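Local coordinates for protein MDM10 isoform 1 (Saccharomyces cerevisiae, PDB 7BTX) that helps tether the endoplasmic reticulum to mitochondria within the ERMES complex and takes part in late assembly of the outer-membrane TOM translocase, at residues Thr286-Phe298 against Ser305-Lys317. Sequence-based numbering, arbitrary orientation.
Sequences TGTNSTFCAKYDF and SNLSFGCEFWQKK
Backbone N-H groups of Thr291, Cys293 and Asp297 donate hydrogen bonds to the carbonyls of Glu312, Gly310 and Asn306, and the amide of Ser308 returns a hydrogen bond to Lys295 O, lacing 286-298 to 305-317 as an antiparallel beta hairpin in the wall of this mitochondrial outer-membrane barrel. Thr291 N meets Glu312 O at 3.0 Å with an N-H...O angle of 159°, whereas Asp297 N approaches Asn306 O from above the carbonyl plane. Near the turn, the hydroxyls Tyr296 OH and Ser305 OG are hydrogen-bonded at 2.9 Å; a long tyrosine suits this place because its ring carries the OH past Asn306 O to the short serine. Ser305 OG also sits at the edge of the Phe298 ring, 3.4 Å from CD1.

On this face apolar groups of the two strands pack across the hairpin. Leu307 CD1 touches Tyr296 CB at 3.8 Å, the side chains crossing at about a right angle. Phe309 and Phe292 meet rim to rim, with CE1 of Phe309 3.5 Å from CZ of Phe292 and the planes inclined by 36°; small Ala294 brings its methyl against Phe309 CE1 as well. Farther along, the Asn289 amide lies beside the Phe313 ring, steeply inclined to it.

Glu312 and Thr291 run side by side on the other face, which Leu34 borders. The long glutamate, extended beyond CG (chi2 176°), can serve two partners: OE1 forms a salt bridge with Lys417, and OE2, lying in the indole plane, accepts Trp314 NE1 at 3.0 Å from above the carboxylate.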
ATOM      1  N   THR D 286     -34.088 -22.288 -24.654  1.00 73.85           N
ATOM      2  CA  THR D 286     -34.933 -21.741 -25.713  1.00 73.85           C
ATOM      3  C   THR D 286     -34.137 -21.209 -26.896  1.00 73.85           C
ATOM      4  O   THR D 286     -34.046 -19.995 -27.102  1.00 73.85           O
ATOM      5  CB  THR D 286     -35.796 -20.607 -25.166  1.00 73.85           C
ATOM      6  OG1 THR D 286     -34.995 -19.427 -25.040  1.00 73.85           O
ATOM      7  CG2 THR D 286     -36.335 -20.966 -23.802  1.00 73.85           C
ATOM      8  N   GLY D 287     -33.576 -22.108 -27.681  1.00 72.94           N
ATOM      9  CA  GLY D 287     -32.784 -21.733 -28.832  1.00 72.94           C
ATOM     10  C   GLY D 287     -31.641 -22.710 -29.004  1.00 72.94           C
ATOM     11  O   GLY D 287     -31.309 -23.481 -28.108  1.00 72.94           O
ATOM     12  N   THR D 288     -31.042 -22.660 -30.189  1.00 71.57           N
ATOM     13  CA  THR D 288     -29.907 -23.527 -30.480  1.00 71.57           C
ATOM     14  C   THR D 288     -28.638 -23.083 -29.759  1.00 71.57           C
ATOM     15  O   THR D 288     -27.716 -23.885 -29.582  1.00 71.57           O
ATOM     16  CB  THR D 288     -29.674 -23.601 -31.992  1.00 71.57           C
ATOM     17  OG1 THR D 288     -28.595 -24.503 -32.266  1.00 71.57           O
ATOM     18  CG2 THR D 288     -29.365 -22.230 -32.574  1.00 71.57           C
ATOM     19  N   ASN D 289     -28.572 -21.823 -29.334  1.00 68.42           N
ATOM     20  CA  ASN D 289     -27.466 -21.313 -28.533  1.00 68.42           C
ATOM     21  C   ASN D 289     -27.922 -20.590 -27.275  1.00 68.42           C
ATOM     22  O   ASN D 289     -27.227 -20.639 -26.258  1.00 68.42           O
ATOM     23  CB  ASN D 289     -26.592 -20.380 -29.381  1.00 68.42           C
ATOM     24  CG  ASN D 289     -27.406 -19.438 -30.234  1.00 68.42           C
ATOM     25  OD1 ASN D 289     -28.629 -19.377 -30.118  1.00 68.42           O
ATOM     26  ND2 ASN D 289     -26.735 -18.700 -31.106  1.00 68.42           N
ATOM     27  N   SER D 290     -29.075 -19.927 -27.316  1.00 65.80           N
ATOM     28  CA  SER D 290     -29.587 -19.224 -26.148  1.00 65.80           C
ATOM     29  C   SER D 290     -30.113 -20.209 -25.112  1.00 65.80           C
ATOM     30  O   SER D 290     -30.541 -21.315 -25.445  1.00 65.80           O
ATOM     31  CB  SER D 290     -30.696 -18.263 -26.565  1.00 65.80           C
ATOM     32  OG  SER D 290     -31.261 -17.622 -25.438  1.00 65.80           O
ATOM     33  N   THR D 291     -30.068 -19.805 -23.844  1.00 62.22           N
ATOM     34  CA  THR D 291     -30.508 -20.596 -22.707  1.00 62.22           C
ATOM     35  C   THR D 291     -31.335 -19.667 -21.802  1.00 62.22           C
ATOM     36  O   THR D 291     -31.385 -18.453 -22.056  1.00 62.22           O
ATOM     37  CB  THR D 291     -29.274 -21.213 -22.042  1.00 62.22           C
ATOM     38  OG1 THR D 291     -28.402 -21.721 -23.054  1.00 62.22           O
ATOM     39  CG2 THR D 291     -29.628 -22.415 -21.170  1.00 62.22           C
ATOM     40  N   PHE D 292     -31.990 -20.220 -20.779  1.00 58.41           N
ATOM     41  CA  PHE D 292     -32.851 -19.436 -19.900  1.00 58.41           C
ATOM     42  C   PHE D 292     -32.997 -20.116 -18.542  1.00 58.41           C
ATOM     43  O   PHE D 292     -32.942 -21.345 -18.460  1.00 58.41           O
ATOM     44  CB  PHE D 292     -34.215 -19.232 -20.557  1.00 58.41           C
ATOM     45  CG  PHE D 292     -35.200 -18.502 -19.699  1.00 58.41           C
ATOM     46  CD1 PHE D 292     -35.015 -17.167 -19.398  1.00 58.41           C
ATOM     47  CD2 PHE D 292     -36.308 -19.154 -19.187  1.00 58.41           C
ATOM     48  CE1 PHE D 292     -35.919 -16.493 -18.606  1.00 58.41           C
ATOM     49  CE2 PHE D 292     -37.218 -18.487 -18.394  1.00 58.41           C
ATOM     50  CZ  PHE D 292     -37.023 -17.156 -18.105  1.00 58.41           C
ATOM     51  N   CYS D 293     -33.171 -19.340 -17.468  1.00 55.27           N
ATOM     52  CA  CYS D 293     -33.308 -19.905 -16.122  1.00 55.27           C
ATOM     53  C   CYS D 293     -34.115 -18.927 -15.270  1.00 55.27           C
ATOM     54  O   CYS D 293     -33.700 -17.789 -15.058  1.00 55.27           O
ATOM     55  CB  CYS D 293     -31.956 -20.179 -15.489  1.00 55.27           C
ATOM     56  SG  CYS D 293     -32.025 -20.837 -13.816  1.00 55.27           S
ATOM     57  N   ALA D 294     -35.255 -19.392 -14.764  1.00 50.98           N
ATOM     58  CA  ALA D 294     -36.120 -18.559 -13.933  1.00 50.98           C
ATOM     59  C   ALA D 294     -36.308 -19.205 -12.560  1.00 50.98           C
ATOM     60  O   ALA D 294     -37.216 -20.000 -12.324  1.00 50.98           O
ATOM     61  CB  ALA D 294     -37.456 -18.334 -14.625  1.00 50.98           C
ATOM     62  N   LYS D 295     -35.435 -18.835 -11.634  1.00 51.21           N
ATOM     63  CA  LYS D 295     -35.534 -19.367 -10.282  1.00 51.21           C
ATOM     64  C   LYS D 295     -36.541 -18.570  -9.470  1.00 51.21           C
ATOM     65  O   LYS D 295     -36.415 -17.351  -9.342  1.00 51.21           O
ATOM     66  CB  LYS D 295     -34.178 -19.338  -9.592  1.00 51.21           C
ATOM     67  CG  LYS D 295     -34.252 -19.618  -8.110  1.00 51.21           C
ATOM     68  CD  LYS D 295     -32.901 -19.946  -7.531  1.00 51.21           C
ATOM     69  CE  LYS D 295     -32.134 -18.692  -7.203  1.00 51.21           C
ATOM     70  NZ  LYS D 295     -30.837 -18.998  -6.547  1.00 51.21           N
ATOM     71  N   TYR D 296     -37.529 -19.254  -8.906  1.00 57.65           N
ATOM     72  CA  TYR D 296     -38.449 -18.659  -7.944  1.00 57.65           C
ATOM     73  C   TYR D 296     -38.081 -19.176  -6.564  1.00 57.65           C
ATOM     74  O   TYR D 296     -38.262 -20.359  -6.271  1.00 57.65           O
ATOM     75  CB  TYR D 296     -39.902 -18.987  -8.264  1.00 57.65           C
ATOM     76  CG  TYR D 296     -40.839 -18.567  -7.156  1.00 57.65           C
ATOM     77  CD1 TYR D 296     -41.029 -17.226  -6.858  1.00 57.65           C
ATOM     78  CD2 TYR D 296     -41.518 -19.509  -6.396  1.00 57.65           C
ATOM     79  CE1 TYR D 296     -41.873 -16.832  -5.845  1.00 57.65           C
ATOM     80  CE2 TYR D 296     -42.368 -19.126  -5.378  1.00 57.65           C
ATOM     81  CZ  TYR D 296     -42.539 -17.786  -5.109  1.00 57.65           C
ATOM     82  OH  TYR D 296     -43.384 -17.392  -4.100  1.00 57.65           O
ATOM     83  N   ASP D 297     -37.573 -18.292  -5.720  1.00 60.26           N
ATOM     84  CA  ASP D 297     -37.174 -18.670  -4.379  1.00 60.26           C
ATOM     85  C   ASP D 297     -38.322 -18.398  -3.414  1.00 60.26           C
ATOM     86  O   ASP D 297     -39.304 -17.736  -3.754  1.00 60.26           O
ATOM     87  CB  ASP D 297     -35.912 -17.911  -3.992  1.00 60.26           C
ATOM     88  CG  ASP D 297     -35.116 -18.613  -2.932  1.00 60.26           C
ATOM     89  OD1 ASP D 297     -34.114 -19.264  -3.285  1.00 60.26           O
ATOM     90  OD2 ASP D 297     -35.488 -18.514  -1.748  1.00 60.26           O
ATOM     91  N   PHE D 298     -38.206 -18.917  -2.192  1.00 67.17           N
ATOM     92  CA  PHE D 298     -39.242 -18.737  -1.182  1.00 67.17           C
ATOM     93  C   PHE D 298     -38.641 -18.896   0.210  1.00 67.17           C
ATOM     94  O   PHE D 298     -37.423 -19.030   0.348  1.00 67.17           O
ATOM     95  CB  PHE D 298     -40.388 -19.733  -1.403  1.00 67.17           C
ATOM     96  CG  PHE D 298     -41.700 -19.288  -0.823  1.00 67.17           C
ATOM     97  CD1 PHE D 298     -42.233 -18.050  -1.148  1.00 67.17           C
ATOM     98  CD2 PHE D 298     -42.375 -20.089   0.082  1.00 67.17           C
ATOM     99  CE1 PHE D 298     -43.435 -17.629  -0.600  1.00 67.17           C
ATOM    100  CE2 PHE D 298     -43.576 -19.675   0.635  1.00 67.17           C
ATOM    101  CZ  PHE D 298     -44.106 -18.442   0.290  1.00 67.17           C
ATOM    102  N   SER D 305     -40.529 -13.728  -0.808  1.00 65.53           N
ATOM    103  CA  SER D 305     -40.290 -14.300  -2.126  1.00 65.53           C
ATOM    104  C   SER D 305     -39.068 -13.689  -2.796  1.00 65.53           C
ATOM    105  O   SER D 305     -38.476 -12.736  -2.281  1.00 65.53           O
ATOM    106  CB  SER D 305     -41.518 -14.118  -3.017  1.00 65.53           C
ATOM    107  OG  SER D 305     -42.538 -15.035  -2.666  1.00 65.53           O
ATOM    108  N   ASN D 306     -38.693 -14.245  -3.944  1.00 59.44           N
ATOM    109  CA  ASN D 306     -37.649 -13.715  -4.809  1.00 59.44           C
ATOM    110  C   ASN D 306     -37.853 -14.315  -6.190  1.00 59.44           C
ATOM    111  O   ASN D 306     -38.415 -15.405  -6.310  1.00 59.44           O
ATOM    112  CB  ASN D 306     -36.259 -14.046  -4.269  1.00 59.44           C
ATOM    113  CG  ASN D 306     -35.182 -13.149  -4.840  1.00 59.44           C
ATOM    114  OD1 ASN D 306     -35.349 -12.552  -5.902  1.00 59.44           O
ATOM    115  ND2 ASN D 306     -34.062 -13.051  -4.136  1.00 59.44           N
ATOM    116  N   LEU D 307     -37.418 -13.627  -7.242  1.00 53.02           N
ATOM    117  CA  LEU D 307     -37.614 -14.195  -8.573  1.00 53.02           C
ATOM    118  C   LEU D 307     -36.432 -13.766  -9.443  1.00 53.02           C
ATOM    119  O   LEU D 307     -36.423 -12.707 -10.068  1.00 53.02           O
ATOM    120  CB  LEU D 307     -38.946 -13.771  -9.187  1.00 53.02           C
ATOM    121  CG  LEU D 307     -39.278 -14.362 -10.557  1.00 53.02           C
ATOM    122  CD1 LEU D 307     -39.613 -15.831 -10.436  1.00 53.02           C
ATOM    123  CD2 LEU D 307     -40.428 -13.617 -11.191  1.00 53.02           C
ATOM    124  N   SER D 308     -35.422 -14.626  -9.500  1.00 50.02           N
ATOM    125  CA  SER D 308     -34.256 -14.341 -10.311  1.00 50.02           C
ATOM    126  C   SER D 308     -34.530 -14.704 -11.766  1.00 50.02           C
ATOM    127  O   SER D 308     -35.538 -15.321 -12.101  1.00 50.02           O
ATOM    128  CB  SER D 308     -33.044 -15.086  -9.769  1.00 50.02           C
ATOM    129  OG  SER D 308     -32.744 -14.660  -8.454  1.00 50.02           O
ATOM    130  N   PHE D 309     -33.620 -14.305 -12.641  1.00 52.00           N
ATOM    131  CA  PHE D 309     -33.712 -14.623 -14.059  1.00 52.00           C
ATOM    132  C   PHE D 309     -32.294 -14.790 -14.585  1.00 52.00           C
ATOM    133  O   PHE D 309     -31.330 -14.405 -13.920  1.00 52.00           O
ATOM    134  CB  PHE D 309     -34.489 -13.532 -14.809  1.00 52.00           C
ATOM    135  CG  PHE D 309     -35.968 -13.727 -14.800  1.00 52.00           C
ATOM    136  CD1 PHE D 309     -36.561 -14.656 -15.635  1.00 52.00           C
ATOM    137  CD2 PHE D 309     -36.768 -12.977 -13.960  1.00 52.00           C
ATOM    138  CE1 PHE D 309     -37.930 -14.837 -15.627  1.00 52.00           C
ATOM    139  CE2 PHE D 309     -38.136 -13.153 -13.947  1.00 52.00           C
ATOM    140  CZ  PHE D 309     -38.717 -14.086 -14.782  1.00 52.00           C
ATOM    141  N   GLY D 310     -32.160 -15.341 -15.782  1.00 52.64           N
ATOM    142  CA  GLY D 310     -30.857 -15.528 -16.386  1.00 52.64           C
ATOM    143  C   GLY D 310     -31.006 -16.013 -17.806  1.00 52.64           C
ATOM    144  O   GLY D 310     -31.728 -16.975 -18.056  1.00 52.64           O
ATOM    145  N   CYS D 311     -30.344 -15.352 -18.746  1.00 56.80           N
ATOM    146  CA  CYS D 311     -30.684 -15.477 -20.157  1.00 56.80           C
ATOM    147  C   CYS D 311     -29.431 -15.507 -21.026  1.00 56.80           C
ATOM    148  O   CYS D 311     -29.236 -14.632 -21.869  1.00 56.80           O
ATOM    149  CB  CYS D 311     -31.619 -14.343 -20.574  1.00 56.80           C
ATOM    150  SG  CYS D 311     -32.390 -14.523 -22.207  1.00 56.80           S
ATOM    151  N   GLU D 312     -28.512 -16.450 -20.774  1.00 57.83           N
ATOM    152  CA  GLU D 312     -27.239 -16.402 -21.493  1.00 57.83           C
ATOM    153  C   GLU D 312     -27.395 -16.671 -22.987  1.00 57.83           C
ATOM    154  O   GLU D 312     -28.307 -17.380 -23.419  1.00 57.83           O
ATOM    155  CB  GLU D 312     -26.184 -17.366 -20.937  1.00 57.83           C
ATOM    156  CG  GLU D 312     -26.194 -18.784 -21.476  1.00 57.83           C
ATOM    157  CD  GLU D 312     -25.050 -19.612 -20.933  1.00 57.83           C
ATOM    158  OE1 GLU D 312     -24.257 -19.083 -20.131  1.00 57.83           O
ATOM    159  OE2 GLU D 312     -24.938 -20.795 -21.314  1.00 57.83           O
ATOM    160  N   PHE D 313     -26.563 -16.011 -23.776  1.00 59.38           N
ATOM    161  CA  PHE D 313     -26.573 -16.149 -25.217  1.00 59.38           C
ATOM    162  C   PHE D 313     -25.166 -16.476 -25.697  1.00 59.38           C
ATOM    163  O   PHE D 313     -24.178 -15.980 -25.155  1.00 59.38           O
ATOM    164  CB  PHE D 313     -27.086 -14.855 -25.849  1.00 59.38           C
ATOM    165  CG  PHE D 313     -27.171 -14.886 -27.343  1.00 59.38           C
ATOM    166  CD1 PHE D 313     -27.843 -15.903 -27.998  1.00 59.38           C
ATOM    167  CD2 PHE D 313     -26.600 -13.872 -28.096  1.00 59.38           C
ATOM    168  CE1 PHE D 313     -27.925 -15.919 -29.380  1.00 59.38           C
ATOM    169  CE2 PHE D 313     -26.679 -13.883 -29.476  1.00 59.38           C
ATOM    170  CZ  PHE D 313     -27.342 -14.909 -30.117  1.00 59.38           C
ATOM    171  N   TRP D 314     -25.077 -17.332 -26.709  1.00 61.06           N
ATOM    172  CA  TRP D 314     -23.790 -17.711 -27.260  1.00 61.06           C
ATOM    173  C   TRP D 314     -23.668 -17.169 -28.680  1.00 61.06           C
ATOM    174  O   TRP D 314     -24.650 -16.677 -29.254  1.00 61.06           O
ATOM    175  CB  TRP D 314     -23.631 -19.232 -27.205  1.00 61.06           C
ATOM    176  CG  TRP D 314     -23.194 -19.743 -25.880  1.00 61.06           C
ATOM    177  CD1 TRP D 314     -23.970 -19.909 -24.777  1.00 61.06           C
ATOM    178  CD2 TRP D 314     -21.879 -20.176 -25.515  1.00 61.06           C
ATOM    179  NE1 TRP D 314     -23.220 -20.407 -23.740  1.00 61.06           N
ATOM    180  CE2 TRP D 314     -21.933 -20.583 -24.169  1.00 61.06           C
ATOM    181  CE3 TRP D 314     -20.660 -20.260 -26.195  1.00 61.06           C
ATOM    182  CZ2 TRP D 314     -20.818 -21.063 -23.489  1.00 61.06           C
ATOM    183  CZ3 TRP D 314     -19.554 -20.737 -25.515  1.00 61.06           C
ATOM    184  CH2 TRP D 314     -19.640 -21.130 -24.178  1.00 61.06           C
ATOM    185  N   GLN D 315     -22.464 -17.273 -29.244  1.00 64.65           N
ATOM    186  CA  GLN D 315     -22.179 -16.956 -30.637  1.00 64.65           C
ATOM    187  C   GLN D 315     -20.827 -17.566 -30.977  1.00 64.65           C
ATOM    188  O   GLN D 315     -20.040 -17.874 -30.077  1.00 64.65           O
ATOM    189  CB  GLN D 315     -22.190 -15.440 -30.881  1.00 64.65           C
ATOM    190  CG  GLN D 315     -22.321 -14.984 -32.343  1.00 64.65           C
ATOM    191  CD  GLN D 315     -23.730 -15.112 -32.912  1.00 64.65           C
ATOM    192  OE1 GLN D 315     -24.281 -16.209 -33.025  1.00 64.65           O
ATOM    193  NE2 GLN D 315     -24.316 -13.979 -33.283  1.00 64.65           N
ATOM    194  N   LYS D 316     -20.549 -17.768 -32.258  1.00 71.64           N
ATOM    195  CA  LYS D 316     -19.287 -18.335 -32.703  1.00 71.64           C
ATOM    196  C   LYS D 316     -18.963 -17.700 -34.051  1.00 71.64           C
ATOM    197  O   LYS D 316     -19.832 -17.115 -34.703  1.00 71.64           O
ATOM    198  CB  LYS D 316     -19.388 -19.866 -32.731  1.00 71.64           C
ATOM    199  CG  LYS D 316     -18.067 -20.589 -32.653  1.00 71.64           C
ATOM    200  CD  LYS D 316     -18.276 -22.061 -32.388  1.00 71.64           C
ATOM    201  CE  LYS D 316     -16.957 -22.801 -32.428  1.00 71.64           C
ATOM    202  NZ  LYS D 316     -16.406 -22.797 -33.810  1.00 71.64           N
ATOM    203  N   LYS D 317     -17.710 -17.798 -34.485  1.00 78.68           N
ATOM    204  CA  LYS D 317     -17.265 -16.953 -35.583  1.00 78.68           C
ATOM    205  C   LYS D 317     -16.182 -17.706 -36.353  1.00 78.68           C
ATOM    206  O   LYS D 317     -15.704 -18.759 -35.923  1.00 78.68           O
ATOM    207  CB  LYS D 317     -16.781 -15.598 -35.034  1.00 78.68           C
ATOM    208  CG  LYS D 317     -16.689 -14.417 -36.011  1.00 78.68           C
ATOM    209  CD  LYS D 317     -16.299 -13.138 -35.293  1.00 78.68           C
ATOM    210  CE  LYS D 317     -16.270 -11.943 -36.237  1.00 78.68           C
ATOM    211  NZ  LYS D 317     -15.150 -12.026 -37.216  1.00 78.68           N
TER